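Local coordinates for protein VIRB8 (Agrobacterium tumefaciens, PDB 2CC3) that belongs to a type IV secretion system, here as its periplasmic domain, and is thought to help direct T-DNA transfer to plant cells, at residues V10-L15 against G84-R89; A108-E113 against T133-S138. All coordinates share one frame; numbering follows the deposited sequence.

Contact 1. Residues V10-L15 against G84-R89; sequences VVNASL and GVQQIR
Gln86 reaches from its strand across to Asn12 and Leu15 on the helix, and its amide carries the polar part of this contact. The strand directs its CB at the helix, where Gln86 CB comes 4.2 Å from Leu15 CD1. From there CG turns away from the backbone N (chi1 -155°), and the chain runs on extended, which carries the amide over to the helix. CD and OE1 pass the leucine methyl obliquely, and Leu15 CD1 lies beside the carbonyl oxygen, 3.6 Å from Gln86 OE1. Gln86 OE1 finds its polar partner in a water, which donates to it at 2.9 Å. The same water also donates to the backbone O of Asn12, at 2.7 Å, and so ties the glutamine to the helix backbone. At the other tip atom, NE2 donates to Asn12 OD1. The modelled 2.5 Å between Gln86 NE2 and Asn12 OD1 is very short for such a bond, and its exact length is doubtful. The two side chains cross at about a right angle, with their amide planes turned 53° apart. A second acceptor, Asp80 OD1 on the neighbouring strand 69-82, also takes a bond from NE2. Further along the strand Ile88 adds the apolar part: its CD1 sits 4.1 Å from Leu15 CB and 3.9 Å from Leu15 O, while Trp16 and Val19 of the same helix also touch Ile88. The chemistry therefore implies a buried polar link beside the apolar Leu15-Ile88 contact. With NE2 shared between Asn12 and Asp80 and OE1 bound to water, both ends of the glutamine amide are engaged, which should restrict its rotation.

Contact 2. Residues A108-E113 against T133-S138; sequences ATVRYE and TSYQTS
Thr109 and Gln136 form a hydrogen-bonded antiparallel pair: Thr109 N gives a nearly straight bond of 2.8 Å to Gln136 O, and Gln136 N returns a longer one, 3.3 Å, to Thr109 O. Two residues along, Arg111 N donates to Ser134 O at 3.0 Å. The reciprocal link is less regular, because Arg111 O receives Thr133 N at 3.0 Å and only weak bonds from Ser134 N and Thr133 OG1. That hydroxyl is brought toward Arg111 O by a chi1 of 54°, which sets OG1 between the threonine's own N and carbonyl carbon. At this bulged end of the pair, Thr133 CG2 lies 3.3 Å from Glu113 OE2.

On the face bearing Thr109, Arg111, Ser134 and Gln136, the bent Gln136 chain folds back along its strand, and Gln136 NE2 donates to Ser134 OG at 2.7 Å, with the hydroxyl in its amide plane. A water joins this group, donating to Gln136 OE1 and Thr109 O and accepting from Ser134 OG.

The face bearing Ala108, Val110, Tyr135 and Thr137 is largely apolar around Val110, where helix 6-23 packs on it. Here the Tyr135 ring lies obliquely: Val110 CG2 is 3.6 Å from Tyr135 CD1, and Ala108 CB 3.9 Å from Tyr135 CE1. The tyrosine hydroxyl is bonded to Glu23, and its ring meets Tyr18 edge-to-face.

Thr133 and Ser134 both facing Arg111 make a classic beta bulge, set in the antiparallel sheet that, with its helical cover, is consistent with the NTF2-like fold of VirB8.

Overall arrangement
The centres of the two contacts are 9 Å apart, and they come in series along the chain: contact 1 closes before contact 2 opens. Strands 85-96 and 102-114 are consecutive in sequence and adjacent in the four-stranded antiparallel sheet, where Gln86 O and Val110 N, and Ile88 O and Ala108 N, are probably hydrogen-bonded. Contact 1 lays helix 6-23 on the sheet, while contact 2 adds strand 130-139, the outermost on that side within this chain. Leu15 CD2 also touches Val110 CG1, so the helix of contact 1 also packs on a strand of contact 2. Near contact 1 that helix meets the second subunit, Val10 packing on its counterpart there, which places the contact beside the homodimer interface.

Contact 1. Residues V10-L15 against G84-R89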
loop_
_atom_site.group_PDB
_atom_site.type_symbol
_atom_site.label_atom_id
_atom_site.label_comp_id
_atom_site.label_asym_id
_atom_site.label_seq_id
_atom_site.Cartn_x
_atom_site.Cartn_y
_atom_site.Cartn_z
ATOM N N VAL A 10 -10.103 2.427 -10.303
ATOM C CA VAL A 10 -9.960 1.415 -9.267
ATOM C C VAL A 10 -9.283 0.130 -9.761
ATOM O O VAL A 10 -8.408 -0.411 -9.073
ATOM C CB VAL A 10 -11.325 1.159 -8.586
ATOM C CG1 VAL A 10 -11.214 0.113 -7.465
ATOM C CG2 VAL A 10 -11.832 2.476 -7.996
ATOM N N VAL A 11 -9.684 -0.368 -10.926
ATOM C CA VAL A 11 -8.997 -1.522 -11.541
ATOM C C VAL A 11 -7.499 -1.316 -11.626
ATOM O O VAL A 11 -6.717 -2.136 -11.099
ATOM C CB VAL A 11 -9.530 -1.833 -12.946
ATOM C CG1 VAL A 11 -8.713 -2.939 -13.592
ATOM C CG2 VAL A 11 -11.010 -2.301 -12.876
ATOM N N ASN A 12 -7.102 -0.204 -12.265
ATOM C CA ASN A 12 -5.702 0.052 -12.614
ATOM C C ASN A 12 -4.836 0.192 -11.395
ATOM O O ASN A 12 -3.690 -0.299 -11.353
ATOM C CB ASN A 12 -5.552 1.308 -13.490
ATOM C CG ASN A 12 -6.205 1.169 -14.856
ATOM O OD1 ASN A 12 -6.529 0.082 -15.318
ATOM N ND2 ASN A 12 -6.419 2.294 -15.495
ATOM N N ALA A 13 -5.394 0.885 -10.401
ATOM C CA ALA A 13 -4.794 1.036 -9.104
ATOM C C ALA A 13 -4.644 -0.296 -8.365
ATOM O O ALA A 13 -3.590 -0.555 -7.773
ATOM C CB ALA A 13 -5.579 2.086 -8.257
ATOM N N SER A 14 -5.671 -1.135 -8.356
ATOM C CA SER A 14 -5.580 -2.400 -7.545
ATOM C C SER A 14 -4.603 -3.406 -8.215
ATOM O O SER A 14 -3.867 -4.128 -7.535
ATOM C CB SER A 14 -6.944 -3.085 -7.305
ATOM O OG SER A 14 -7.997 -2.225 -6.867
ATOM N N LEU A 15 -4.611 -3.430 -9.547
ATOM C CA LEU A 15 -3.775 -4.354 -10.320
ATOM C C LEU A 15 -2.322 -3.978 -10.246
ATOM O O LEU A 15 -1.455 -4.856 -10.120
ATOM C CB LEU A 15 -4.265 -4.463 -11.770
ATOM C CG LEU A 15 -5.613 -5.171 -11.972
ATOM C CD1 LEU A 15 -6.166 -4.905 -13.368
ATOM C CD2 LEU A 15 -5.511 -6.664 -11.724
ATOM N N GLY A 84 -11.063 -8.019 -18.617
ATOM C CA GLY A 84 -10.492 -8.913 -17.617
ATOM C C GLY A 84 -9.025 -9.301 -17.772
ATOM O O GLY A 84 -8.552 -10.177 -17.043
ATOM N N VAL A 85 -8.322 -8.665 -18.718
ATOM C CA VAL A 85 -6.878 -8.864 -18.986
ATOM C C VAL A 85 -6.187 -7.485 -19.131
ATOM O O VAL A 85 -6.651 -6.601 -19.851
ATOM C CB VAL A 85 -6.590 -9.799 -20.243
ATOM C CG1 VAL A 85 -5.118 -10.249 -20.306
ATOM C CG2 VAL A 85 -7.441 -11.069 -20.173
ATOM N N GLN A 86 -5.117 -7.288 -18.377
ATOM C CA GLN A 86 -4.378 -6.073 -18.449
ATOM C C GLN A 86 -2.912 -6.488 -18.523
ATOM O O GLN A 86 -2.513 -7.489 -17.886
ATOM C CB GLN A 86 -4.662 -5.168 -17.233
ATOM C CG GLN A 86 -4.409 -3.675 -17.513
ATOM C CD GLN A 86 -4.835 -2.726 -16.361
ATOM O OE1 GLN A 86 -4.145 -2.626 -15.332
ATOM N NE2 GLN A 86 -5.949 -1.999 -16.562
ATOM N N GLN A 87 -2.138 -5.771 -19.344
ATOM C CA GLN A 87 -0.701 -5.913 -19.298
ATOM C C GLN A 87 -0.115 -4.679 -18.652
ATOM O O GLN A 87 -0.548 -3.555 -18.924
ATOM C CB GLN A 87 -0.105 -6.153 -20.698
ATOM C CG GLN A 87 -0.346 -7.558 -21.184
ATOM C CD GLN A 87 0.317 -7.873 -22.502
ATOM O OE1 GLN A 87 -0.107 -7.404 -23.560
ATOM N NE2 GLN A 87 1.346 -8.696 -22.453
ATOM N N ILE A 88 0.874 -4.907 -17.793
ATOM C CA ILE A 88 1.525 -3.847 -17.027
ATOM C C ILE A 88 3.024 -3.896 -17.197
ATOM O O ILE A 88 3.668 -4.861 -16.753
ATOM C CB ILE A 88 1.192 -3.963 -15.517
ATOM C CG1 ILE A 88 -0.310 -3.834 -15.297
ATOM C CG2 ILE A 88 1.963 -2.909 -14.722
ATOM C CD1 ILE A 88 -0.734 -4.059 -13.891
ATOM N N ARG A 89 3.576 -2.848 -17.811
ATOM C CA ARG A 89 5.006 -2.715 -17.989
ATOM C C ARG A 89 5.578 -1.991 -16.774
ATOM O O ARG A 89 5.011 -0.991 -16.349
ATOM C CB ARG A 89 5.307 -1.913 -19.255
ATOM C CG ARG A 89 6.707 -2.121 -19.804
ATOM C CD ARG A 89 6.723 -2.957 -21.092
ATOM N NE ARG A 89 8.033 -3.589 -21.325
ATOM C CZ ARG A 89 9.117 -2.962 -21.770
ATOM N NH1 ARG A 89 9.122 -1.665 -22.024
ATOM N NH2 ARG A 89 10.231 -3.637 -21.935
HETATM O O HOH W 1 -2.634 -0.760 -13.778
#

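Contact 2. Residues A108-E113 against T133-S138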
loop_
_atom_site.group_PDB
_atom_site.type_symbol
_atom_site.label_atom_id
_atom_site.label_comp_id
_atom_site.label_asym_id
_atom_site.label_seq_id
_atom_site.Cartn_x
_atom_site.Cartn_y
_atom_site.Cartn_z
ATOM N N ALA A 108 3.958 -7.551 -16.899
ATOM C CA ALA A 108 3.065 -8.524 -16.259
ATOM C C ALA A 108 1.801 -8.656 -17.093
ATOM O O ALA A 108 1.263 -7.648 -17.583
ATOM C CB ALA A 108 2.732 -8.132 -14.756
ATOM N N THR A 109 1.342 -9.892 -17.291
ATOM C CA THR A 109 0.026 -10.136 -17.888
ATOM C C THR A 109 -0.946 -10.584 -16.795
ATOM O O THR A 109 -0.720 -11.605 -16.143
ATOM C CB THR A 109 0.089 -11.139 -19.105
ATOM O OG1 THR A 109 1.053 -10.659 -20.051
ATOM C CG2 THR A 109 -1.256 -11.226 -19.805
ATOM N N VAL A 110 -2.017 -9.808 -16.593
ATOM C CA VAL A 110 -2.902 -10.013 -15.425
ATOM C C VAL A 110 -4.354 -10.162 -15.849
ATOM O O VAL A 110 -4.950 -9.222 -16.368
ATOM C CB VAL A 110 -2.785 -8.878 -14.362
ATOM C CG1 VAL A 110 -3.639 -9.194 -13.113
ATOM C CG2 VAL A 110 -1.315 -8.656 -13.945
ATOM N N ARG A 111 -4.903 -11.360 -15.645
ATOM C CA ARG A 111 -6.333 -11.613 -15.801
ATOM C C ARG A 111 -6.993 -11.537 -14.421
ATOM O O ARG A 111 -6.468 -12.054 -13.424
ATOM C CB ARG A 111 -6.592 -13.002 -16.463
ATOM C CG ARG A 111 -8.040 -13.221 -16.925
ATOM C CD ARG A 111 -8.365 -14.664 -17.328
ATOM N NE ARG A 111 -7.737 -15.005 -18.594
ATOM C CZ ARG A 111 -8.219 -14.676 -19.790
ATOM N NH1 ARG A 111 -9.358 -13.991 -19.908
ATOM N NH2 ARG A 111 -7.543 -15.016 -20.881
ATOM N N TYR A 112 -8.153 -10.912 -14.365
ATOM C CA TYR A 112 -8.806 -10.697 -13.082
ATOM C C TYR A 112 -10.293 -10.887 -13.292
ATOM O O TYR A 112 -10.770 -10.727 -14.409
ATOM C CB TYR A 112 -8.494 -9.266 -12.547
ATOM C CG TYR A 112 -9.052 -8.140 -13.419
ATOM C CD1 TYR A 112 -10.296 -7.582 -13.142
ATOM C CD2 TYR A 112 -8.335 -7.640 -14.520
ATOM C CE1 TYR A 112 -10.815 -6.591 -13.928
ATOM C CE2 TYR A 112 -8.852 -6.598 -15.310
ATOM C CZ TYR A 112 -10.093 -6.098 -15.002
ATOM O OH TYR A 112 -10.676 -5.094 -15.756
ATOM N N GLU A 113 -11.005 -11.218 -12.213
ATOM C CA GLU A 113 -12.459 -11.189 -12.163
ATOM C C GLU A 113 -12.905 -10.217 -11.055
ATOM O O GLU A 113 -12.124 -9.813 -10.213
ATOM C CB GLU A 113 -13.007 -12.593 -11.871
ATOM C CG GLU A 113 -12.848 -13.035 -10.397
ATOM C CD GLU A 113 -12.900 -14.558 -10.167
ATOM O OE1 GLU A 113 -12.864 -14.970 -8.991
ATOM O OE2 GLU A 113 -12.971 -15.349 -11.141
ATOM N N THR A 133 -6.964 -14.139 -11.334
ATOM C CA THR A 133 -7.229 -15.529 -11.771
ATOM C C THR A 133 -6.148 -16.159 -12.672
ATOM O O THR A 133 -6.030 -17.407 -12.758
ATOM C CB THR A 133 -8.569 -15.595 -12.526
ATOM O OG1 THR A 133 -8.579 -14.634 -13.598
ATOM C CG2 THR A 133 -9.686 -15.298 -11.577
ATOM N N SER A 134 -5.381 -15.299 -13.352
ATOM C CA SER A 134 -4.136 -15.676 -14.002
ATOM C C SER A 134 -3.071 -14.561 -13.945
ATOM O O SER A 134 -3.385 -13.362 -14.023
ATOM C CB SER A 134 -4.386 -16.132 -15.442
ATOM O OG SER A 134 -3.152 -16.465 -16.048
ATOM N N TYR A 135 -1.817 -14.974 -13.794
ATOM C CA TYR A 135 -0.697 -14.062 -13.642
ATOM C C TYR A 135 0.612 -14.661 -14.123
ATOM O O TYR A 135 1.078 -15.652 -13.578
ATOM C CB TYR A 135 -0.468 -13.721 -12.191
ATOM C CG TYR A 135 0.597 -12.654 -11.993
ATOM C CD1 TYR A 135 0.261 -11.298 -12.075
ATOM C CD2 TYR A 135 1.938 -12.998 -11.713
ATOM C CE1 TYR A 135 1.222 -10.305 -11.859
ATOM C CE2 TYR A 135 2.882 -12.029 -11.522
ATOM C CZ TYR A 135 2.513 -10.667 -11.574
ATOM O OH TYR A 135 3.440 -9.642 -11.383
ATOM N N GLN A 136 1.230 -13.990 -15.090
ATOM C CA GLN A 136 2.542 -14.349 -15.596
ATOM C C GLN A 136 3.344 -13.075 -15.817
ATOM O O GLN A 136 2.804 -12.023 -16.156
ATOM C CB GLN A 136 2.408 -15.085 -16.943
ATOM C CG GLN A 136 1.664 -16.431 -16.895
ATOM C CD GLN A 136 0.128 -16.304 -16.942
ATOM O OE1 GLN A 136 -0.425 -15.422 -17.623
ATOM N NE2 GLN A 136 -0.570 -17.186 -16.189
ATOM N N THR A 137 4.639 -13.160 -15.622
ATOM C CA THR A 137 5.454 -12.012 -15.920
ATOM C C THR A 137 6.689 -12.388 -16.714
ATOM O O THR A 137 7.196 -13.492 -16.616
ATOM C CB THR A 137 5.735 -11.164 -14.662
ATOM O OG1 THR A 137 6.493 -10.011 -15.042
ATOM C CG2 THR A 137 6.444 -11.989 -13.564
ATOM N N SER A 138 7.118 -11.479 -17.565
ATOM C CA SER A 138 8.246 -11.752 -18.427
ATOM C C SER A 138 9.189 -10.579 -18.423
ATOM O O SER A 138 8.797 -9.446 -18.669
ATOM C CB SER A 138 7.728 -12.045 -19.831
ATOM O OG SER A 138 6.607 -11.200 -20.080
HETATM O O HOH W 2 -2.389 -13.835 -17.087
#